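Local structure of tail component (Lactobacillus phage J-1, 5LY8) at residues A[68-82]-A[206-218]. The protein probably binds carbohydrate on the host cell surface through this module, the second carbohydrate-binding domain of an evolved distal tail (Dit) protein of the phage. Sequence-based numbering, arbitrary orientation.
Sequences TASNYWNGPSMSGTI and IDGWTAWFPGFSD
The indole of W209 lies flat across the backbone of G80 on the neighbouring strand. The two strands, 73-81 and 208-216, pair antiparallel within the beta-sandwich of this concanavalin-clan carbohydrate-binding domain. W209 reaches over because CG sits between its backbone N and carbonyl carbon (chi1 64°). One ring face covers the S79-G80 peptide, with NE1 3.4 Å from G80 CA. I82 CG1 meets the edge of the indole in its plane, and Y18 stacks on W209. Backbone bonds tie G80 to W209 in both directions. On the other face of the sheet, T210 OG1 binds V35 N.

Regular pairing lapses between S77-W212 and N74-G215, where F213 N bonds to P76 O. Pairing resumes at N74 and G215 and continues to W73 and F216. The W73 side chain lies about 9 Å from a bound magnesium ion. F216 turns an edge to the five-membered ring of W73, with planes at 55°. F216 CB stands over the six-membered ring of W73, 3.7 Å from its centroid. Beyond the strands, S217 OG accepts a nearly straight bond from S70 N at 2.9 Å. S70 OG in turn closes an ST turn by accepting from Y72 N, 3.1 Å away.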
loop_
_atom_site.group_PDB
_atom_site.type_symbol
_atom_site.label_atom_id
_atom_site.label_comp_id
_atom_site.label_asym_id
_atom_site.label_seq_id
_atom_site.Cartn_x
_atom_site.Cartn_y
_atom_site.Cartn_z
ATOM N N THR A 68 4.350 13.496 18.181
ATOM C CA THR A 68 3.874 14.907 18.136
ATOM C C THR A 68 2.359 14.989 18.213
ATOM O O THR A 68 1.693 14.432 17.372
ATOM C CB THR A 68 4.300 15.638 16.882
ATOM O OG1 THR A 68 5.712 15.645 16.794
ATOM C CG2 THR A 68 3.859 17.051 16.908
ATOM N N ALA A 69 1.837 15.730 19.169
ATOM C CA ALA A 69 0.462 15.545 19.602
ATOM C C ALA A 69 -0.307 16.256 18.490
ATOM O O ALA A 69 0.101 17.337 18.046
ATOM C CB ALA A 69 0.214 16.205 20.952
ATOM N N SER A 70 -1.325 15.587 17.920
ATOM C CA SER A 70 -2.062 16.156 16.800
ATOM C C SER A 70 -3.386 15.434 16.664
ATOM O O SER A 70 -3.684 14.512 17.438
ATOM C CB SER A 70 -1.280 15.973 15.499
ATOM O OG SER A 70 -1.429 14.646 15.014
ATOM N N ASN A 71 -4.165 15.846 15.662
ATOM C CA ASN A 71 -5.413 15.168 15.337
ATOM C C ASN A 71 -5.310 14.614 13.908
ATOM O O ASN A 71 -6.302 14.619 13.177
ATOM C CB ASN A 71 -6.627 16.098 15.506
ATOM C CG ASN A 71 -7.942 15.366 15.322
ATOM O OD1 ASN A 71 -8.063 14.169 15.625
ATOM N ND2 ASN A 71 -8.939 16.076 14.825
ATOM N N TYR A 72 -4.127 14.113 13.507
ATOM C CA TYR A 72 -3.991 13.572 12.155
ATOM C C TYR A 72 -2.923 12.517 12.071
ATOM O O TYR A 72 -2.028 12.456 12.910
ATOM C CB TYR A 72 -3.747 14.681 11.102
ATOM C CG TYR A 72 -2.587 15.609 11.399
ATOM C CD1 TYR A 72 -1.283 15.256 11.064
ATOM C CD2 TYR A 72 -2.796 16.859 11.974
ATOM C CE1 TYR A 72 -0.213 16.113 11.314
ATOM C CE2 TYR A 72 -1.733 17.734 12.211
ATOM C CZ TYR A 72 -0.442 17.350 11.892
ATOM O OH TYR A 72 0.623 18.202 12.096
ATOM N N TRP A 73 -3.017 11.717 11.013
ATOM C CA TRP A 73 -2.014 10.718 10.661
ATOM C C TRP A 73 -0.890 11.419 9.894
ATOM O O TRP A 73 -1.161 12.215 8.978
ATOM C CB TRP A 73 -2.651 9.630 9.782
ATOM C CG TRP A 73 -3.621 8.755 10.508
ATOM C CD1 TRP A 73 -4.948 9.004 10.733
ATOM C CD2 TRP A 73 -3.304 7.548 11.228
ATOM N NE1 TRP A 73 -5.489 8.011 11.538
ATOM C CE2 TRP A 73 -4.497 7.091 11.825
ATOM C CE3 TRP A 73 -2.124 6.785 11.382
ATOM C CZ2 TRP A 73 -4.541 5.918 12.598
ATOM C CZ3 TRP A 73 -2.176 5.613 12.127
ATOM C CH2 TRP A 73 -3.376 5.185 12.715
ATOM N N ASN A 74 0.350 11.136 10.285
ATOM C CA ASN A 74 1.512 11.763 9.654
ATOM C C ASN A 74 2.663 10.771 9.537
ATOM O O ASN A 74 3.003 10.102 10.517
ATOM C CB ASN A 74 1.958 12.982 10.485
ATOM C CG ASN A 74 3.076 13.786 9.874
ATOM O OD1 ASN A 74 3.535 13.527 8.754
ATOM N ND2 ASN A 74 3.460 14.856 10.575
ATOM N N GLY A 75 3.223 10.627 8.340
ATOM C CA GLY A 75 4.425 9.830 8.159
ATOM C C GLY A 75 4.912 9.990 6.742
ATOM O O GLY A 75 4.261 10.659 5.931
ATOM N N PRO A 76 6.043 9.371 6.437
ATOM C CA PRO A 76 6.641 9.539 5.109
ATOM C C PRO A 76 5.929 8.791 4.007
ATOM O O PRO A 76 5.332 7.742 4.253
ATOM C CB PRO A 76 8.066 9.000 5.292
ATOM C CG PRO A 76 7.940 8.014 6.374
ATOM C CD PRO A 76 6.905 8.572 7.330
ATOM N N SER A 77 6.005 9.338 2.801
ATOM C CA SER A 77 5.512 8.665 1.620
ATOM C C SER A 77 6.523 8.703 0.509
ATOM O O SER A 77 7.397 9.600 0.454
ATOM C CB SER A 77 4.187 9.241 1.142
ATOM O OG SER A 77 4.422 10.436 0.413
ATOM N N MET A 78 6.372 7.757 -0.413
ATOM C CA MET A 78 7.189 7.650 -1.612
ATOM C C MET A 78 6.241 7.343 -2.754
ATOM O O MET A 78 5.312 6.539 -2.589
ATOM C CB MET A 78 8.233 6.554 -1.437
ATOM C CG MET A 78 9.241 6.499 -2.574
ATOM S SD MET A 78 10.570 5.325 -2.280
ATOM C CE MET A 78 11.426 6.158 -0.946
ATOM N N SER A 79 6.464 7.991 -3.911
ATOM C CA SER A 79 5.586 7.833 -5.066
ATOM C C SER A 79 6.380 7.733 -6.337
ATOM O O SER A 79 7.482 8.260 -6.420
ATOM C CB SER A 79 4.662 9.047 -5.192
ATOM O OG SER A 79 3.822 9.162 -4.059
ATOM N N GLY A 80 5.748 7.173 -7.355
ATOM C CA GLY A 80 6.354 7.106 -8.682
ATOM C C GLY A 80 5.283 7.091 -9.747
ATOM O O GLY A 80 4.091 6.905 -9.464
ATOM N N THR A 81 5.717 7.268 -10.984
ATOM C CA THR A 81 4.834 7.269 -12.147
ATOM C C THR A 81 4.852 5.934 -12.858
ATOM O O THR A 81 5.866 5.220 -12.846
ATOM C CB THR A 81 5.142 8.425 -13.086
ATOM O OG1 THR A 81 6.433 8.221 -13.633
ATOM C CG2 THR A 81 5.033 9.759 -12.400
ATOM N N ILE A 82 3.710 5.591 -13.459
ATOM C CA ILE A 82 3.559 4.317 -14.162
ATOM C C ILE A 82 3.140 4.618 -15.589
ATOM O O ILE A 82 2.035 5.121 -15.792
ATOM C CB ILE A 82 2.529 3.403 -13.454
ATOM C CG1 ILE A 82 2.999 3.071 -12.024
ATOM C CG2 ILE A 82 2.288 2.102 -14.262
ATOM C CD1 ILE A 82 1.885 2.345 -11.235
ATOM N N ILE A 206 -4.537 3.370 -14.643
ATOM C CA ILE A 206 -3.656 3.786 -13.564
ATOM C C ILE A 206 -2.427 4.475 -14.155
ATOM O O ILE A 206 -2.005 4.159 -15.280
ATOM C CB ILE A 206 -3.286 2.701 -12.523
ATOM C CG1 ILE A 206 -2.627 1.533 -13.193
ATOM C CG2 ILE A 206 -4.501 2.283 -11.630
ATOM C CD1 ILE A 206 -1.885 0.675 -12.223
ATOM N N ASP A 207 -1.823 5.397 -13.387
ATOM C CA ASP A 207 -0.630 6.105 -13.842
ATOM C C ASP A 207 0.358 6.395 -12.713
ATOM O O ASP A 207 1.338 7.098 -12.943
ATOM C CB ASP A 207 -0.990 7.422 -14.578
ATOM C CG ASP A 207 -1.619 8.473 -13.663
ATOM O OD1 ASP A 207 -1.585 8.291 -12.448
ATOM O OD2 ASP A 207 -2.128 9.497 -14.178
ATOM N N GLY A 208 0.125 5.874 -11.517
ATOM C CA GLY A 208 1.019 6.193 -10.419
ATOM C C GLY A 208 0.813 5.312 -9.225
ATOM O O GLY A 208 -0.183 4.587 -9.120
ATOM N N TRP A 209 1.783 5.397 -8.301
ATOM C CA TRP A 209 1.695 4.668 -7.040
ATOM C C TRP A 209 2.207 5.530 -5.915
ATOM O O TRP A 209 3.075 6.384 -6.141
ATOM C CB TRP A 209 2.484 3.339 -7.108
ATOM C CG TRP A 209 3.968 3.510 -7.287
ATOM C CD1 TRP A 209 4.641 3.642 -8.465
ATOM C CD2 TRP A 209 4.959 3.560 -6.251
ATOM N NE1 TRP A 209 5.988 3.782 -8.231
ATOM C CE2 TRP A 209 6.209 3.742 -6.879
ATOM C CE3 TRP A 209 4.918 3.488 -4.846
ATOM C CZ2 TRP A 209 7.409 3.822 -6.161
ATOM C CZ3 TRP A 209 6.102 3.603 -4.135
ATOM C CH2 TRP A 209 7.334 3.715 -4.796
ATOM N N THR A 210 1.697 5.275 -4.706
ATOM C CA THR A 210 2.176 5.911 -3.485
ATOM C C THR A 210 2.219 4.874 -2.380
ATOM O O THR A 210 1.267 4.107 -2.221
ATOM C CB THR A 210 1.241 7.051 -3.021
ATOM O OG1 THR A 210 1.220 8.095 -4.001
ATOM C CG2 THR A 210 1.675 7.665 -1.664
ATOM N N ALA A 211 3.293 4.888 -1.576
ATOM C CA ALA A 211 3.406 4.105 -0.343
ATOM C C ALA A 211 3.506 5.120 0.818
ATOM O O ALA A 211 4.332 6.048 0.725
ATOM C CB ALA A 211 4.629 3.214 -0.391
ATOM N N TRP A 212 2.679 4.974 1.868
ATOM C CA TRP A 212 2.629 5.951 2.953
ATOM C C TRP A 212 2.661 5.197 4.267
ATOM O O TRP A 212 1.949 4.209 4.438
ATOM C CB TRP A 212 1.357 6.806 2.795
ATOM C CG TRP A 212 1.097 7.844 3.843
ATOM C CD1 TRP A 212 1.986 8.763 4.348
ATOM C CD2 TRP A 212 -0.151 8.089 4.494
ATOM N NE1 TRP A 212 1.354 9.584 5.261
ATOM C CE2 TRP A 212 0.037 9.184 5.371
ATOM C CE3 TRP A 212 -1.412 7.470 4.438
ATOM C CZ2 TRP A 212 -1.004 9.709 6.143
ATOM C CZ3 TRP A 212 -2.437 7.983 5.221
ATOM C CH2 TRP A 212 -2.229 9.071 6.078
ATOM N N PHE A 213 3.465 5.701 5.231
ATOM C CA PHE A 213 3.705 5.007 6.489
ATOM C C PHE A 213 3.497 5.919 7.707
ATOM O O PHE A 213 4.447 6.274 8.407
ATOM C CB PHE A 213 5.126 4.452 6.501
ATOM C CG PHE A 213 5.420 3.468 5.412
ATOM C CD1 PHE A 213 5.849 3.897 4.153
ATOM C CD2 PHE A 213 5.218 2.118 5.615
ATOM C CE1 PHE A 213 6.128 2.979 3.144
ATOM C CE2 PHE A 213 5.471 1.202 4.592
ATOM C CZ PHE A 213 5.912 1.644 3.363
ATOM N N PRO A 214 2.253 6.282 8.005
ATOM C CA PRO A 214 2.007 7.207 9.121
ATOM C C PRO A 214 1.833 6.584 10.501
ATOM O O PRO A 214 1.408 5.437 10.656
ATOM C CB PRO A 214 0.688 7.887 8.715
ATOM C CG PRO A 214 -0.054 6.762 7.973
ATOM C CD PRO A 214 1.024 6.057 7.200
ATOM N N GLY A 215 2.115 7.415 11.501
ATOM C CA GLY A 215 1.707 7.209 12.882
ATOM C C GLY A 215 0.607 8.208 13.209
ATOM O O GLY A 215 0.288 9.081 12.398
ATOM N N PHE A 216 -0.002 8.088 14.380
ATOM C CA PHE A 216 -1.072 9.016 14.742
ATOM C C PHE A 216 -0.686 9.780 15.989
ATOM O O PHE A 216 -0.432 9.176 17.039
ATOM C CB PHE A 216 -2.386 8.271 15.038
ATOM C CG PHE A 216 -3.532 9.238 15.242
ATOM C CD1 PHE A 216 -4.137 9.861 14.159
ATOM C CD2 PHE A 216 -3.951 9.586 16.513
ATOM C CE1 PHE A 216 -5.156 10.795 14.341
ATOM C CE2 PHE A 216 -4.985 10.509 16.692
ATOM C CZ PHE A 216 -5.558 11.127 15.602
ATOM N N SER A 217 -0.731 11.125 15.907
ATOM C CA SER A 217 -0.528 12.022 17.055
ATOM C C SER A 217 0.774 11.674 17.791
ATOM O O SER A 217 1.770 11.400 17.105
ATOM C CB SER A 217 -1.755 11.938 17.963
ATOM O OG SER A 217 -1.675 12.881 19.022
ATOM N N ASP A 218 0.727 11.547 19.135
ATOM C CA ASP A 218 1.871 11.204 19.989
ATOM C C ASP A 218 1.792 9.798 20.485
ATOM O O ASP A 218 2.357 9.479 21.528
ATOM C CB ASP A 218 1.999 12.193 21.183
ATOM C CG ASP A 218 0.883 12.171 22.205
ATOM O OD1 ASP A 218 -0.162 11.541 21.938
ATOM O OD2 ASP A 218 1.029 12.837 23.262
HETATM O O HOH W 1 0.461 12.254 13.609
HETATM O O HOH W 2 7.440 4.254 -10.718
HETATM O O HOH W 3 -0.305 5.097 -17.229
#